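Local coordinates for peroxisomal membrane protein LPX1 (Saccharomyces cerevisiae, PDB 2Y6U) that hydrolyses acyl esters in peroxisomes, with acyl esterase, triacylglycerol lipase and phospholipase A activity, at residues A[69-74]-A[335-340]. Numbering follows the deposited sequence.
Sequences EYYLPR and ERINHH
The carbonyl oxygen of Arg74 accepts the one hydrogen bond that joins the loop residues 69-74 to helix residues 335-340, from the carboxamide of Asn338. ND2 of Asn338 stands 3.0 Å from O of Arg74 with an N-H...O angle of 157°, and the acceptor lies close to the amide plane, whereas the donor is tilted 15° from the carbonyl plane. CG of Asn338 is anti to its own carbonyl carbon (chi1 -70°), which carries the amide off the helix toward the loop; its OD1 makes a weak hydrogen bond to the backbone N of Val76, so the amide reaches the chain at two places. The second meeting is apolar: CD1 of Ile337 touches the edge of the Tyr71 ring, near its plane, 3.8 Å from CE2 of Tyr71. These two side chains cross at about a right angle, and OH of Tyr71 is hydrogen-bonded to the backbone O of Asn326. In this alpha/beta-hydrolase fold the contact ties the link between strands 51-58 and 84-92 to helix 330-347, which follows the last strand of the central sheet. The end of the Arg74 side chain leads away from residues 335-340. Its NH1 lies 3.6 Å above the ring plane of Tyr70, over the centre, and donates to O of Tyr70 at 2.9 Å, on a lone pair in the carbonyl plane.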
# COMPACT_ATOMS: atom_id res chain seq x y z
N GLU A 69 -22.03 12.30 -10.63
CA GLU A 69 -23.07 13.06 -9.95
C GLU A 69 -24.50 12.66 -10.26
O GLU A 69 -25.34 12.63 -9.35
CB GLU A 69 -22.86 14.59 -10.07
CG GLU A 69 -21.54 14.97 -9.44
CD GLU A 69 -21.25 16.55 -9.56
OE1 GLU A 69 -22.06 17.29 -10.14
OE2 GLU A 69 -20.18 16.96 -9.16
N TYR A 70 -24.80 12.36 -11.52
CA TYR A 70 -26.08 11.89 -11.91
C TYR A 70 -26.50 10.63 -11.09
O TYR A 70 -27.67 10.36 -10.92
CB TYR A 70 -26.01 11.57 -13.43
CG TYR A 70 -27.26 10.99 -13.96
CD1 TYR A 70 -27.49 9.62 -13.97
CD2 TYR A 70 -28.25 11.83 -14.49
CE1 TYR A 70 -28.65 9.09 -14.47
CE2 TYR A 70 -29.46 11.31 -15.06
CZ TYR A 70 -29.67 9.92 -15.04
OH TYR A 70 -30.85 9.48 -15.51
N TYR A 71 -25.52 9.84 -10.67
CA TYR A 71 -25.83 8.61 -9.94
C TYR A 71 -26.34 8.84 -8.52
O TYR A 71 -27.14 8.02 -7.98
CB TYR A 71 -24.57 7.75 -9.81
CG TYR A 71 -24.13 7.05 -11.10
CD1 TYR A 71 -23.91 7.76 -12.30
CD2 TYR A 71 -23.87 5.66 -11.11
CE1 TYR A 71 -23.49 7.10 -13.51
CE2 TYR A 71 -23.42 5.03 -12.26
CZ TYR A 71 -23.26 5.73 -13.45
OH TYR A 71 -22.82 5.06 -14.60
N LEU A 72 -25.89 9.93 -7.91
CA LEU A 72 -26.14 10.12 -6.47
C LEU A 72 -27.59 10.03 -6.03
O LEU A 72 -27.85 9.34 -5.08
CB LEU A 72 -25.53 11.46 -5.98
CG LEU A 72 -24.04 11.54 -6.14
CD1 LEU A 72 -23.54 13.03 -5.88
CD2 LEU A 72 -23.32 10.47 -5.22
N PRO A 73 -28.55 10.70 -6.68
CA PRO A 73 -29.90 10.54 -6.18
C PRO A 73 -30.54 9.21 -6.57
O PRO A 73 -31.60 8.90 -6.07
CB PRO A 73 -30.66 11.74 -6.77
CG PRO A 73 -29.74 12.32 -7.78
CD PRO A 73 -28.45 11.69 -7.76
N ARG A 74 -29.87 8.40 -7.41
CA ARG A 74 -30.49 7.22 -7.98
C ARG A 74 -29.97 5.92 -7.34
O ARG A 74 -30.55 4.84 -7.55
CB ARG A 74 -30.21 7.23 -9.46
CG ARG A 74 -31.05 8.21 -10.17
CD ARG A 74 -30.50 8.47 -11.55
NE ARG A 74 -31.40 9.39 -12.22
CZ ARG A 74 -31.33 10.72 -12.16
NH1 ARG A 74 -30.37 11.36 -11.48
NH2 ARG A 74 -32.23 11.41 -12.80
N GLU A 335 -29.06 0.53 -12.28
CA GLU A 335 -29.94 -0.58 -11.90
C GLU A 335 -29.15 -1.77 -11.55
O GLU A 335 -29.47 -2.42 -10.56
CB GLU A 335 -30.98 -0.91 -12.97
CG GLU A 335 -31.84 -2.07 -12.57
CD GLU A 335 -31.21 -3.49 -12.86
OE1 GLU A 335 -30.28 -3.62 -13.72
OE2 GLU A 335 -31.67 -4.49 -12.23
N ARG A 336 -28.04 -2.02 -12.27
CA ARG A 336 -27.16 -3.08 -11.87
C ARG A 336 -26.41 -2.87 -10.57
O ARG A 336 -26.32 -3.77 -9.76
CB ARG A 336 -26.13 -3.43 -12.96
CG ARG A 336 -26.73 -3.86 -14.25
CD ARG A 336 -27.06 -5.37 -14.20
NE ARG A 336 -28.34 -5.63 -13.60
CZ ARG A 336 -28.71 -6.78 -13.05
NH1 ARG A 336 -27.94 -7.94 -13.02
NH2 ARG A 336 -29.93 -6.80 -12.56
N ILE A 337 -25.85 -1.71 -10.40
CA ILE A 337 -25.11 -1.41 -9.21
C ILE A 337 -26.07 -1.59 -7.98
O ILE A 337 -25.73 -2.28 -6.98
CB ILE A 337 -24.62 0.02 -9.23
CG1 ILE A 337 -23.50 0.24 -10.29
CG2 ILE A 337 -24.23 0.48 -7.80
CD1 ILE A 337 -23.02 1.69 -10.51
N ASN A 338 -27.30 -1.09 -8.09
CA ASN A 338 -28.24 -1.22 -6.96
C ASN A 338 -28.58 -2.68 -6.68
O ASN A 338 -28.70 -3.11 -5.53
CB ASN A 338 -29.50 -0.41 -7.22
CG ASN A 338 -29.25 1.09 -7.15
OD1 ASN A 338 -28.16 1.52 -6.66
ND2 ASN A 338 -30.18 1.88 -7.68
N HIS A 339 -28.83 -3.44 -7.76
CA HIS A 339 -29.14 -4.83 -7.63
C HIS A 339 -28.04 -5.54 -6.88
O HIS A 339 -28.27 -6.28 -5.88
CB HIS A 339 -29.32 -5.47 -9.06
CG HIS A 339 -29.39 -6.96 -9.01
ND1 HIS A 339 -30.51 -7.62 -8.57
CD2 HIS A 339 -28.47 -7.92 -9.32
CE1 HIS A 339 -30.30 -8.93 -8.64
NE2 HIS A 339 -29.06 -9.13 -9.06
N HIS A 340 -26.80 -5.33 -7.33
CA HIS A 340 -25.71 -6.09 -6.74
C HIS A 340 -25.41 -5.68 -5.34
O HIS A 340 -25.09 -6.51 -4.50
CB HIS A 340 -24.46 -6.07 -7.61
CG HIS A 340 -24.61 -6.83 -8.86
ND1 HIS A 340 -24.83 -8.19 -8.89
CD2 HIS A 340 -24.70 -6.40 -10.14
CE1 HIS A 340 -25.01 -8.57 -10.15
NE2 HIS A 340 -24.89 -7.50 -10.93